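Local coordinates for protein glucosamine--fructose-6-phosphate aminotransferase [isomerizing] (Francisella tularensis subsp. tularensis, PDB 3TBF) that converts fructose 6-phosphate and glutamine into glucosamine 6-phosphate and glutamate, the C-terminal part described here probably carrying out the sugar isomerisation, at residues L211-E216 with L326-G331; T230-R235 with E244-L249; G236-I241 with F334-V339; P278-V283 with K305-V310; N295-H300 with V318-S323. One frame throughout, in Å; residues are numbered along the deposited sequence.

All five contacts gather round the parallel sheet of the second SIS domain, ordered 256-261, 229-234, 278-283, 305-311, 324-328. Interaction 4 is the strand pairing in its middle. Interaction 2 lays helix 238-253 on strand 229-234, with its centre about 10 Å from that of interaction 4, and interaction 3 joins the start of that helix to helix 335-355. Interaction 1 packs the segment 211-216 on outermost strand 324-328, and interaction 5, centred about 9 Å from interaction 4, closes a loop onto helix 289-301. Along the chain interactions 2, 4 and 5 lie within the loop closed by interaction 1 and interaction 3 crosses it, so the sheet's last strand packs back on the segment preceding its first.

Interaction 1 (L211-E216 with L326-G331); sequences LKLDTE and LELDAG
L213 sends both its methyl groups onto the strand containing L326, E327 and L328. One of them, CD1, lies 4.1 Å from L328 CD2 and a little farther, 4.3 Å, from L326 CB, whereas L213 CD2 rests 3.9 Å from the carbonyl E327 O. The side chains of L213 and L328 meet nearly at a right angle. A second touch comes from E216, whose CB lies 3.8 Å from L326 CD2, an aliphatic contact that does not involve the carboxylate. L213 reaches the strand with CG opposite its own carbonyl carbon (chi1 -56°). L328 instead holds CG between its backbone N and carbonyl carbon (chi1 62°), which brings CD2 round to L213. Strand alternation explains the pattern: the CB atoms of L326 and L328 head for the segment 211-216, and that of E327 heads away. The strand is the last of the five-stranded parallel sheet of the SIS fold, hydrogen-bonded through its backbone to L308 and V310. On the other partner, a type I turn from L211 to D214, closed by D214 N to L211 O at 3.2 Å, presents L213 just ahead of helix 214-221. D214, at the end of the turn, ties it to its surroundings: its carboxylate oxygens bond H350 NE2 and the hydroxyl of Y19. Farther out, I217 and I220 of helix 214-221 extend the apolar cover over L326, and V339 and F340 pack on L328.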
# COMPACT_ATOMS: atom_id res chain seq x y z
N LEU A 211 19.92 -11.76 -16.93
CA LEU A 211 19.80 -11.29 -18.31
C LEU A 211 19.86 -12.45 -19.35
O LEU A 211 19.38 -12.33 -20.48
CB LEU A 211 20.93 -10.29 -18.60
CG LEU A 211 20.83 -8.94 -17.88
CD1 LEU A 211 22.16 -8.12 -17.97
CD2 LEU A 211 19.70 -8.15 -18.44
N LYS A 212 20.41 -13.56 -18.95
CA LYS A 212 20.35 -14.72 -19.82
C LYS A 212 18.97 -15.22 -20.10
O LYS A 212 18.80 -15.94 -21.08
CB LYS A 212 21.12 -15.90 -19.23
CG LYS A 212 22.40 -16.18 -19.92
CD LYS A 212 23.41 -15.03 -19.77
CE LYS A 212 24.86 -15.59 -19.67
NZ LYS A 212 25.55 -15.52 -20.95
N LEU A 213 17.99 -14.87 -19.25
CA LEU A 213 16.64 -15.37 -19.44
C LEU A 213 15.89 -14.63 -20.54
O LEU A 213 14.73 -14.94 -20.83
CB LEU A 213 15.86 -15.30 -18.14
CG LEU A 213 16.45 -16.00 -16.93
CD1 LEU A 213 15.46 -15.82 -15.79
CD2 LEU A 213 16.70 -17.52 -17.21
N ASP A 214 16.56 -13.65 -21.13
CA ASP A 214 15.96 -12.78 -22.15
C ASP A 214 15.19 -13.56 -23.22
O ASP A 214 13.97 -13.37 -23.40
CB ASP A 214 17.05 -11.90 -22.73
CG ASP A 214 16.56 -10.85 -23.70
OD1 ASP A 214 15.43 -10.84 -24.11
OD2 ASP A 214 17.39 -10.01 -24.12
N THR A 215 15.88 -14.47 -23.89
CA THR A 215 15.31 -15.26 -24.98
C THR A 215 14.11 -16.07 -24.53
O THR A 215 13.06 -16.01 -25.19
CB THR A 215 16.43 -16.15 -25.62
OG1 THR A 215 17.40 -15.29 -26.28
CG2 THR A 215 15.87 -17.17 -26.62
N GLU A 216 14.20 -16.79 -23.41
CA GLU A 216 13.04 -17.52 -22.89
C GLU A 216 11.87 -16.59 -22.53
O GLU A 216 10.69 -16.95 -22.73
CB GLU A 216 13.40 -18.32 -21.65
CG GLU A 216 13.73 -19.78 -21.91
CD GLU A 216 14.94 -20.32 -21.16
OE1 GLU A 216 15.70 -19.57 -20.47
OE2 GLU A 216 15.14 -21.54 -21.30
N LEU A 326 10.96 -20.48 -14.85
CA LEU A 326 12.30 -20.06 -15.21
C LEU A 326 13.05 -19.95 -13.90
O LEU A 326 12.51 -19.45 -12.92
CB LEU A 326 12.27 -18.71 -15.95
CG LEU A 326 12.04 -18.85 -17.46
CD1 LEU A 326 10.83 -19.71 -17.72
CD2 LEU A 326 11.89 -17.52 -18.25
N GLU A 327 14.29 -20.42 -13.88
CA GLU A 327 15.04 -20.51 -12.65
C GLU A 327 16.30 -19.70 -12.76
O GLU A 327 16.85 -19.52 -13.83
CB GLU A 327 15.36 -21.97 -12.33
CG GLU A 327 16.44 -22.57 -13.15
CD GLU A 327 16.79 -24.01 -12.74
OE1 GLU A 327 17.08 -24.25 -11.53
OE2 GLU A 327 16.76 -24.88 -13.63
N LEU A 328 16.78 -19.21 -11.63
CA LEU A 328 17.97 -18.43 -11.64
C LEU A 328 18.59 -18.42 -10.27
O LEU A 328 17.93 -18.67 -9.30
CB LEU A 328 17.62 -16.99 -12.08
CG LEU A 328 16.65 -16.09 -11.28
CD1 LEU A 328 16.95 -14.64 -11.56
CD2 LEU A 328 15.25 -16.39 -11.69
N ASP A 329 19.88 -18.12 -10.19
CA ASP A 329 20.54 -17.90 -8.92
C ASP A 329 20.33 -16.46 -8.54
O ASP A 329 20.75 -15.58 -9.24
CB ASP A 329 22.03 -18.18 -9.03
CG ASP A 329 22.75 -18.13 -7.67
OD1 ASP A 329 22.10 -17.75 -6.64
OD2 ASP A 329 23.96 -18.50 -7.65
N ALA A 330 19.66 -16.23 -7.41
CA ALA A 330 19.33 -14.87 -6.92
C ALA A 330 20.08 -14.42 -5.65
O ALA A 330 20.09 -13.22 -5.31
CB ALA A 330 17.84 -14.74 -6.71
N GLY A 331 20.69 -15.34 -4.94
CA GLY A 331 21.50 -14.99 -3.81
C GLY A 331 20.60 -14.85 -2.62
O GLY A 331 19.62 -15.55 -2.52

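Interaction 2 (T230-R235 with E244-L249)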
# COMPACT_ATOMS: atom_id res chain seq x y z
N THR A 230 -3.17 -9.02 -15.47
CA THR A 230 -2.20 -9.88 -14.89
C THR A 230 -2.11 -9.60 -13.39
O THR A 230 -2.17 -8.46 -12.93
CB THR A 230 -0.79 -9.63 -15.48
OG1 THR A 230 -0.79 -9.89 -16.90
CG2 THR A 230 0.24 -10.50 -14.76
N ILE A 231 -1.87 -10.67 -12.66
CA ILE A 231 -1.56 -10.58 -11.27
C ILE A 231 -0.12 -10.93 -10.93
O ILE A 231 0.41 -11.95 -11.39
CB ILE A 231 -2.45 -11.51 -10.53
CG1 ILE A 231 -3.91 -11.11 -10.83
CG2 ILE A 231 -2.09 -11.51 -9.03
CD1 ILE A 231 -4.81 -11.34 -9.70
N PHE A 232 0.51 -10.07 -10.13
CA PHE A 232 1.86 -10.27 -9.65
C PHE A 232 1.78 -10.62 -8.17
O PHE A 232 0.96 -10.05 -7.43
CB PHE A 232 2.71 -9.03 -9.85
CG PHE A 232 3.19 -8.83 -11.24
CD1 PHE A 232 2.33 -8.48 -12.25
CD2 PHE A 232 4.53 -8.94 -11.55
CE1 PHE A 232 2.77 -8.27 -13.56
CE2 PHE A 232 4.98 -8.77 -12.87
CZ PHE A 232 4.10 -8.45 -13.87
N LEU A 233 2.64 -11.54 -7.74
CA LEU A 233 2.66 -12.03 -6.38
C LEU A 233 4.06 -12.07 -5.77
O LEU A 233 5.02 -12.46 -6.42
CB LEU A 233 2.11 -13.47 -6.32
CG LEU A 233 0.64 -13.69 -6.67
CD1 LEU A 233 0.31 -15.17 -6.47
CD2 LEU A 233 -0.30 -12.79 -5.86
N GLY A 234 4.16 -11.69 -4.50
CA GLY A 234 5.41 -11.80 -3.76
C GLY A 234 5.11 -11.60 -2.29
O GLY A 234 4.08 -11.05 -1.94
N ARG A 235 6.03 -12.03 -1.44
CA ARG A 235 5.90 -11.94 -0.01
C ARG A 235 7.14 -11.30 0.54
O ARG A 235 8.24 -11.58 0.06
CB ARG A 235 5.85 -13.34 0.56
CG ARG A 235 4.45 -13.84 0.92
CD ARG A 235 4.56 -15.09 1.77
NE ARG A 235 3.27 -15.62 2.15
CZ ARG A 235 2.63 -15.35 3.28
NH1 ARG A 235 3.14 -14.52 4.20
NH2 ARG A 235 1.45 -15.91 3.48
N GLU A 244 6.66 -3.52 -8.28
CA GLU A 244 7.43 -2.86 -9.32
C GLU A 244 7.29 -3.55 -10.65
O GLU A 244 7.16 -2.90 -11.66
CB GLU A 244 8.90 -2.79 -8.98
CG GLU A 244 9.74 -2.21 -10.08
CD GLU A 244 9.65 -0.70 -10.24
OE1 GLU A 244 8.78 -0.07 -9.62
OE2 GLU A 244 10.45 -0.13 -11.02
N GLY A 245 7.35 -4.89 -10.65
CA GLY A 245 7.03 -5.63 -11.87
C GLY A 245 5.67 -5.26 -12.48
O GLY A 245 5.56 -5.08 -13.69
N ALA A 246 4.64 -5.13 -11.64
CA ALA A 246 3.29 -4.81 -12.14
C ALA A 246 3.28 -3.43 -12.69
O ALA A 246 2.64 -3.18 -13.68
CB ALA A 246 2.21 -4.96 -11.05
N LEU A 247 3.97 -2.52 -12.03
CA LEU A 247 4.05 -1.15 -12.51
C LEU A 247 4.68 -1.11 -13.87
O LEU A 247 4.20 -0.40 -14.74
CB LEU A 247 4.88 -0.31 -11.53
CG LEU A 247 5.18 1.12 -11.96
CD1 LEU A 247 3.79 1.84 -12.09
CD2 LEU A 247 6.14 1.81 -10.97
N LYS A 248 5.76 -1.86 -14.11
CA LYS A 248 6.37 -1.82 -15.47
C LYS A 248 5.39 -2.36 -16.52
O LYS A 248 5.26 -1.78 -17.59
CB LYS A 248 7.68 -2.59 -15.63
CG LYS A 248 8.81 -2.35 -14.63
CD LYS A 248 9.48 -1.03 -14.75
CE LYS A 248 8.75 0.09 -14.02
NZ LYS A 248 9.75 1.01 -13.34
N LEU A 249 4.76 -3.48 -16.24
CA LEU A 249 3.89 -4.08 -17.24
C LEU A 249 2.77 -3.14 -17.60
O LEU A 249 2.47 -2.95 -18.77
CB LEU A 249 3.31 -5.40 -16.73
CG LEU A 249 2.56 -6.20 -17.79
CD1 LEU A 249 3.48 -6.48 -18.88
CD2 LEU A 249 2.00 -7.51 -17.18
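This is a buried apolar helix-on-sheet contact within a beta-alpha-beta unit: helix 238-253 packs along strand 229-234, which it follows after a short loop. The axes of the short segments approach to 8.4 Å and run nearly antiparallel, at 158°, as the return leg of such a crossover requires. F232 has the largest share of the interface, 84 of 200 Å². One face of its ring lies against the helix backbone, with A246 N over the ring centre and G245 C nearer the rim, where F232 CE2 comes within 3.6 Å of G245 C. The absence of a side chain on G245 is what permits this close approach. Beside it, A246 CB meets F232 CD1 at 3.7 Å. At the ring edge, in its plane, L249 CD2 sits 3.8 Å from F232 CE1, and the same methyl lies 3.7 Å from T230 OG1. L249 gets there with CG opposite its backbone N (chi1 -171°), which extends the chain from the helix toward the strand. The helix also carries a salt bridge, from K248 NZ to E244 OE2 at 2.7 Å, which the strand segment does not touch. Both groups also bond T64 OG1, while S163 O takes a further bond from K248 NZ, and this ties the helix to the other half of the chain. On the sheet, strand 229-234 is flanked by strands 256-261 and 278-283, whose residues A257, A259 and V280 pack round F232.

Interaction 3 (G236-I241 with F334-V339); sequences GLYYPI and FSAPVV
The backbones meet where two helices begin: the chain leaves G236 at positive phi (69°) and enters helix 238-253, and the other segment starts helix 335-355, with the CA atoms of Y238 and P337 6.3 Å apart. P337 is the centre of the contact and is touched by three side chains. L237 CD2 lies 3.9 Å from P337 CG, and I241 CG1 is 4.0 Å from P337 CB. I241 has CG1 opposite its carbonyl carbon (chi1 -66°), which directs CG1 at the proline, and the bend at chi2 (-51°) brings CD1 within 3.4 Å of P337 O, a carbonyl that also accepts a bond from T341 OG1. Y238 reaches past the proline with its ring: Y238 CE1 is 4.0 Å from P337 CG, and A336 CB lies at the ring edge, near its plane, 3.2 Å from Y238 OH, a tight fit for this phenol oxygen. Helix 335-355 is fixed at its start by E199, whose OE2 accepts from both F334 N and S335 N. Ahead of the other helix, G236 N bonds OE2 of E91 of the second subunit. Both helices cover the sheet face that carries F232 and V280, and here their N-terminal ends pack on each other, within the layered alpha/beta fold of an SIS domain.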
# COMPACT_ATOMS: atom_id res chain seq x y z
N GLY A 236 7.01 -10.56 1.62
CA GLY A 236 8.21 -10.01 2.26
C GLY A 236 8.87 -8.95 1.39
O GLY A 236 8.19 -8.14 0.73
N LEU A 237 10.20 -8.96 1.37
CA LEU A 237 10.97 -8.15 0.46
C LEU A 237 10.46 -8.19 -0.98
O LEU A 237 10.65 -7.23 -1.70
CB LEU A 237 12.38 -8.71 0.40
CG LEU A 237 13.41 -8.17 1.36
CD1 LEU A 237 14.68 -9.14 1.53
CD2 LEU A 237 13.77 -6.80 0.80
N TYR A 238 9.85 -9.29 -1.43
CA TYR A 238 9.56 -9.50 -2.86
C TYR A 238 8.17 -8.99 -3.22
O TYR A 238 7.79 -8.98 -4.41
CB TYR A 238 9.75 -10.99 -3.23
CG TYR A 238 11.11 -11.42 -2.76
CD1 TYR A 238 12.21 -11.17 -3.54
CD2 TYR A 238 11.32 -11.97 -1.50
CE1 TYR A 238 13.51 -11.46 -3.08
CE2 TYR A 238 12.60 -12.28 -1.04
CZ TYR A 238 13.68 -12.01 -1.83
OH TYR A 238 14.96 -12.28 -1.41
N TYR A 239 7.42 -8.57 -2.20
CA TYR A 239 6.14 -7.95 -2.44
C TYR A 239 6.37 -6.66 -3.20
O TYR A 239 5.86 -6.52 -4.32
CB TYR A 239 5.25 -7.83 -1.16
CG TYR A 239 4.04 -6.92 -1.30
CD1 TYR A 239 3.22 -6.99 -2.42
CD2 TYR A 239 3.73 -5.97 -0.32
CE1 TYR A 239 2.11 -6.12 -2.58
CE2 TYR A 239 2.62 -5.09 -0.47
CZ TYR A 239 1.82 -5.18 -1.61
OH TYR A 239 0.74 -4.33 -1.75
N PRO A 240 7.19 -5.74 -2.66
CA PRO A 240 7.47 -4.53 -3.43
C PRO A 240 8.12 -4.81 -4.77
O PRO A 240 8.00 -4.01 -5.71
CB PRO A 240 8.42 -3.74 -2.53
CG PRO A 240 8.34 -4.30 -1.17
CD PRO A 240 7.72 -5.70 -1.28
N ILE A 241 8.88 -5.89 -4.87
CA ILE A 241 9.47 -6.23 -6.16
C ILE A 241 8.34 -6.62 -7.14
O ILE A 241 8.38 -6.24 -8.32
CB ILE A 241 10.50 -7.36 -6.01
CG1 ILE A 241 11.71 -6.86 -5.19
CG2 ILE A 241 10.95 -8.00 -7.38
CD1 ILE A 241 12.30 -5.60 -5.64
N PHE A 334 19.98 -9.34 0.17
CA PHE A 334 20.37 -8.08 -0.42
C PHE A 334 20.37 -8.20 -1.94
O PHE A 334 19.88 -7.29 -2.65
CB PHE A 334 21.69 -7.59 0.13
CG PHE A 334 21.61 -7.02 1.50
CD1 PHE A 334 21.00 -5.82 1.72
CD2 PHE A 334 22.17 -7.65 2.56
CE1 PHE A 334 20.93 -5.25 3.01
CE2 PHE A 334 22.14 -7.08 3.82
CZ PHE A 334 21.51 -5.87 4.03
N SER A 335 20.84 -9.33 -2.45
CA SER A 335 20.94 -9.48 -3.88
C SER A 335 19.65 -9.86 -4.54
O SER A 335 19.36 -9.37 -5.62
CB SER A 335 22.07 -10.50 -4.24
OG SER A 335 21.84 -11.81 -3.75
N ALA A 336 18.86 -10.70 -3.91
CA ALA A 336 17.74 -11.32 -4.61
C ALA A 336 16.70 -10.33 -5.04
O ALA A 336 16.18 -10.44 -6.14
CB ALA A 336 17.12 -12.50 -3.80
N PRO A 337 16.41 -9.32 -4.22
CA PRO A 337 15.42 -8.35 -4.72
C PRO A 337 15.80 -7.65 -6.03
O PRO A 337 14.95 -7.40 -6.89
CB PRO A 337 15.35 -7.33 -3.58
CG PRO A 337 15.66 -8.21 -2.33
CD PRO A 337 16.79 -9.07 -2.82
N VAL A 338 17.08 -7.30 -6.16
CA VAL A 338 17.60 -6.74 -7.39
C VAL A 338 17.57 -7.79 -8.52
O VAL A 338 17.10 -7.50 -9.60
CB VAL A 338 19.05 -6.25 -7.21
CG1 VAL A 338 19.57 -5.68 -8.53
CG2 VAL A 338 19.17 -5.25 -6.07
N VAL A 339 18.08 -8.99 -8.27
CA VAL A 339 18.16 -10.00 -9.33
C VAL A 339 16.78 -10.37 -9.89
O VAL A 339 16.57 -10.42 -11.10
CB VAL A 339 18.93 -11.22 -8.88
CG1 VAL A 339 18.97 -12.33 -10.01
CG2 VAL A 339 20.38 -10.82 -8.50

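Interaction 4 (P278-V283 with K305-V310); sequences PIVAVV and KLILFV
F309 O is held by two groups of the neighbouring strand: V283 N donates to it over 2.8 Å, at 170° on the hydrogen, and V282 CA makes a CA-H...O contact with it at 3.4 Å. The same double grip recurs at I307 O, which takes A281 N at 3.0 Å and a CA-H contact from V280. In the opposite direction A281 O accepts from F309 N. Strands 278-283 and 305-310 thus form a parallel ladder of five N-H...O bonds in register from P278–K305 to V283–V310, with axes 4.7 Å apart and turned by 23°. The bond from I279 N to K305 O, although straight at the hydrogen, reaches the oxygen from well above the carbonyl plane. Side chains alternate. On the face of V280, I307 and F309, V280 CG1 meets the edge of the F309 ring, 3.9 Å from CE2, and P343 and L344 of helix 335-355 cover the phenylalanine. On the other face A281 CB is 3.7 Å from L308 CD2, and V283 lies alongside V310, its CB 3.5 Å from V310 CG2. V299 and L296 of helix 289-301, the link of this beta-alpha-beta unit, pack there. The charged K305 stands at the strand's beginning, with its amine in a cation-pi contact with Y223. Backbone polarity is therefore paired between the strands, and both faces stay almost entirely apolar for the flanking helices.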
# COMPACT_ATOMS: atom_id res chain seq x y z
N PRO A 278 -3.10 -14.58 -16.21
CA PRO A 278 -1.69 -14.78 -15.92
C PRO A 278 -1.33 -14.36 -14.51
O PRO A 278 -1.74 -13.30 -14.06
CB PRO A 278 -0.99 -13.85 -16.90
CG PRO A 278 -1.97 -13.47 -17.87
CD PRO A 278 -3.30 -13.52 -17.20
N ILE A 279 -0.61 -15.23 -13.82
CA ILE A 279 -0.11 -14.97 -12.49
C ILE A 279 1.42 -15.00 -12.54
O ILE A 279 2.03 -16.02 -12.83
CB ILE A 279 -0.65 -15.99 -11.47
CG1 ILE A 279 -2.11 -15.73 -11.14
CG2 ILE A 279 0.07 -15.87 -10.13
CD1 ILE A 279 -3.05 -15.96 -12.27
N VAL A 280 2.06 -13.87 -12.31
CA VAL A 280 3.52 -13.81 -12.33
C VAL A 280 4.02 -13.73 -10.89
O VAL A 280 3.58 -12.87 -10.11
CB VAL A 280 4.02 -12.63 -13.11
CG1 VAL A 280 5.50 -12.65 -13.09
CG2 VAL A 280 3.51 -12.64 -14.56
N ALA A 281 4.87 -14.65 -10.51
CA ALA A 281 5.32 -14.66 -9.14
C ALA A 281 6.82 -14.89 -9.06
O ALA A 281 7.43 -15.52 -9.92
CB ALA A 281 4.55 -15.73 -8.31
N VAL A 282 7.37 -14.41 -7.97
CA VAL A 282 8.76 -14.48 -7.66
C VAL A 282 8.84 -15.39 -6.44
O VAL A 282 8.22 -15.13 -5.42
CB VAL A 282 9.28 -13.07 -7.32
CG1 VAL A 282 10.62 -13.12 -6.59
CG2 VAL A 282 9.37 -12.16 -8.64
N VAL A 283 9.59 -16.50 -6.56
CA VAL A 283 9.70 -17.51 -5.53
C VAL A 283 11.15 -17.68 -5.08
O VAL A 283 11.92 -18.45 -5.65
CB VAL A 283 9.15 -18.84 -6.07
CG1 VAL A 283 9.09 -19.86 -4.96
CG2 VAL A 283 7.76 -18.63 -6.69
N LYS A 305 -2.87 -19.15 -14.68
CA LYS A 305 -1.70 -19.55 -15.43
C LYS A 305 -0.41 -19.00 -14.74
O LYS A 305 -0.08 -17.82 -14.85
CB LYS A 305 -1.83 -19.10 -16.88
CG LYS A 305 -0.67 -19.51 -17.79
CD LYS A 305 -0.34 -21.00 -17.65
CE LYS A 305 -0.05 -21.67 -19.00
NZ LYS A 305 1.23 -21.18 -19.57
N LEU A 306 0.28 -19.90 -14.05
CA LEU A 306 1.41 -19.57 -13.21
C LEU A 306 2.66 -19.46 -14.07
O LEU A 306 2.99 -20.40 -14.83
CB LEU A 306 1.66 -20.65 -12.12
CG LEU A 306 0.91 -20.59 -10.78
CD1 LEU A 306 -0.56 -20.23 -11.00
CD2 LEU A 306 1.01 -21.92 -9.96
N ILE A 307 3.30 -18.28 -13.96
CA ILE A 307 4.58 -17.95 -14.59
C ILE A 307 5.51 -17.56 -13.48
O ILE A 307 5.33 -16.50 -12.84
CB ILE A 307 4.40 -16.78 -15.54
CG1 ILE A 307 3.45 -17.18 -16.67
CG2 ILE A 307 5.69 -16.36 -16.08
CD1 ILE A 307 2.95 -16.02 -17.44
N LEU A 308 6.48 -18.44 -13.20
CA LEU A 308 7.24 -18.33 -11.98
C LEU A 308 8.69 -18.14 -12.22
O LEU A 308 9.29 -18.85 -13.00
CB LEU A 308 7.05 -19.56 -11.12
CG LEU A 308 5.61 -20.02 -10.85
CD1 LEU A 308 5.70 -21.33 -10.13
CD2 LEU A 308 4.78 -19.00 -10.07
N PHE A 309 9.26 -17.16 -11.53
CA PHE A 309 10.65 -16.93 -11.50
C PHE A 309 11.15 -17.32 -10.14
O PHE A 309 10.79 -16.77 -9.12
CB PHE A 309 10.93 -15.47 -11.76
CG PHE A 309 10.48 -15.00 -13.10
CD1 PHE A 309 11.13 -15.40 -14.24
CD2 PHE A 309 9.42 -14.17 -13.21
CE1 PHE A 309 10.70 -14.98 -15.49
CE2 PHE A 309 9.01 -13.74 -14.46
CZ PHE A 309 9.66 -14.17 -15.60
N VAL A 310 12.04 -18.27 -10.14
CA VAL A 310 12.29 -19.11 -9.00
C VAL A 310 13.78 -19.20 -8.82
O VAL A 310 14.49 -19.21 -9.78
CB VAL A 310 11.66 -20.49 -9.36
CG1 VAL A 310 12.50 -21.67 -8.86
CG2 VAL A 310 10.17 -20.52 -9.01

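Interaction 5 (N295-H300 with V318-S323)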
# COMPACT_ATOMS: atom_id res chain seq x y z
N ASN A 295 0.27 -20.56 -0.98
CA ASN A 295 -0.52 -19.49 -1.60
C ASN A 295 -0.65 -19.72 -3.10
O ASN A 295 -1.69 -19.49 -3.72
CB ASN A 295 0.10 -18.13 -1.36
CG ASN A 295 0.25 -17.77 0.12
OD1 ASN A 295 1.25 -17.16 0.52
ND2 ASN A 295 -0.76 -18.13 0.95
N LEU A 296 0.42 -20.22 -3.68
CA LEU A 296 0.42 -20.49 -5.09
C LEU A 296 -0.53 -21.63 -5.43
O LEU A 296 -1.16 -21.63 -6.48
CB LEU A 296 1.85 -20.74 -5.56
CG LEU A 296 2.63 -19.43 -5.74
CD1 LEU A 296 4.11 -19.67 -5.77
CD2 LEU A 296 2.18 -18.73 -7.00
N GLN A 297 -0.65 -22.58 -4.51
CA GLN A 297 -1.58 -23.69 -4.67
C GLN A 297 -3.01 -23.15 -4.73
O GLN A 297 -3.76 -23.50 -5.64
CB GLN A 297 -1.42 -24.71 -3.55
CG GLN A 297 -2.18 -26.04 -3.81
CD GLN A 297 -1.67 -26.81 -5.05
OE1 GLN A 297 -0.52 -27.29 -5.07
NE2 GLN A 297 -2.54 -26.96 -6.08
N GLU A 298 -3.35 -22.27 -3.79
CA GLU A 298 -4.69 -21.67 -3.78
C GLU A 298 -4.94 -21.11 -5.18
O GLU A 298 -5.98 -21.41 -5.80
CB GLU A 298 -4.83 -20.54 -2.74
CG GLU A 298 -4.72 -20.95 -1.24
CD GLU A 298 -5.28 -19.85 -0.23
OE1 GLU A 298 -6.53 -19.82 -0.01
OE2 GLU A 298 -4.48 -19.04 0.34
N VAL A 299 -3.98 -20.34 -5.70
CA VAL A 299 -4.16 -19.69 -7.01
C VAL A 299 -4.26 -20.72 -8.13
O VAL A 299 -5.08 -20.59 -9.02
CB VAL A 299 -3.04 -18.64 -7.32
CG1 VAL A 299 -2.91 -18.40 -8.82
CG2 VAL A 299 -3.33 -17.36 -6.60
N HIS A 300 -3.39 -21.73 -8.08
CA HIS A 300 -3.43 -22.80 -9.07
C HIS A 300 -4.77 -23.50 -9.05
O HIS A 300 -5.35 -23.80 -10.08
CB HIS A 300 -2.36 -23.84 -8.80
CG HIS A 300 -2.26 -24.86 -9.90
ND1 HIS A 300 -2.63 -26.18 -9.74
CD2 HIS A 300 -1.90 -24.72 -11.20
CE1 HIS A 300 -2.45 -26.82 -10.88
NE2 HIS A 300 -2.02 -25.95 -11.79
N VAL A 318 9.24 -26.83 -6.50
CA VAL A 318 8.23 -26.10 -7.23
C VAL A 318 7.62 -26.95 -8.33
O VAL A 318 8.18 -27.07 -9.42
CB VAL A 318 8.79 -24.81 -7.83
CG1 VAL A 318 7.82 -24.28 -8.83
CG2 VAL A 318 9.11 -23.80 -6.73
N ASN A 319 6.44 -27.49 -8.06
CA ASN A 319 5.74 -28.35 -8.99
C ASN A 319 4.26 -27.94 -9.20
O ASN A 319 3.41 -28.22 -8.35
CB ASN A 319 5.85 -29.78 -8.48
CG ASN A 319 7.31 -30.20 -8.21
OD1 ASN A 319 7.71 -30.41 -7.05
ND2 ASN A 319 8.12 -30.29 -9.27
N PHE A 320 3.96 -27.30 -10.33
CA PHE A 320 2.58 -27.00 -10.74
C PHE A 320 2.30 -27.43 -12.17
O PHE A 320 2.96 -26.96 -13.10
CB PHE A 320 2.28 -25.50 -10.57
CG PHE A 320 2.45 -25.04 -9.16
CD1 PHE A 320 1.42 -25.15 -8.28
CD2 PHE A 320 3.67 -24.55 -8.71
CE1 PHE A 320 1.57 -24.75 -6.96
CE2 PHE A 320 3.83 -24.16 -7.38
CZ PHE A 320 2.77 -24.26 -6.51
N ASP A 321 1.34 -28.33 -12.34
CA ASP A 321 0.95 -28.83 -13.66
C ASP A 321 0.72 -27.62 -14.55
O ASP A 321 0.11 -26.63 -14.11
CB ASP A 321 -0.33 -29.71 -13.57
CG ASP A 321 -0.61 -30.52 -14.89
OD1 ASP A 321 -0.47 -31.78 -14.88
OD2 ASP A 321 -0.98 -29.90 -15.94
N ASN A 322 1.27 -27.65 -15.76
CA ASN A 322 0.98 -26.64 -16.78
C ASN A 322 1.41 -25.16 -16.48
O ASN A 322 0.98 -24.22 -17.18
CB ASN A 322 -0.52 -26.69 -17.12
CG ASN A 322 -0.87 -25.92 -18.40
OD1 ASN A 322 -1.54 -24.88 -18.36
ND2 ASN A 322 -0.42 -26.44 -19.54
N SER A 323 2.26 -24.95 -15.47
CA SER A 323 2.92 -23.66 -15.25
C SER A 323 4.17 -23.50 -16.12
O SER A 323 4.62 -24.44 -16.75
CB SER A 323 3.32 -23.52 -13.79
OG SER A 323 4.33 -24.46 -13.44
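The loop leading from strand 305-311 to the last strand of the SIS sheet folds back here onto helix 289-301, turning through a type II turn from F320 to S323. F320 covers the largest area, its ring also touched by L306 of strand 305-311 and by L293: F320 CZ lies 3.8 Å from L296 CB and its CE1 the same distance from Q297 OE1. H300 flanks the ring, with CG 4.0 Å from F320 CD1 and the ring planes inclined at 58°. With CG opposite its backbone N (chi1 -173°), H300 extends toward the turn, and its NE2 donates to D321 O at 3.2 Å, a bent bond whose acceptor lies out of the imidazole plane. Within the turn F320 O accepts from both S323 OG at 2.9 Å and S323 N at 3.2 Å, while N322 adopts the positive phi (64°) that a type II turn places there. Donation through NE2 implies a proton on that nitrogen, and the carboxylate of D321, near but not in contact, might modestly favour a charged imidazole.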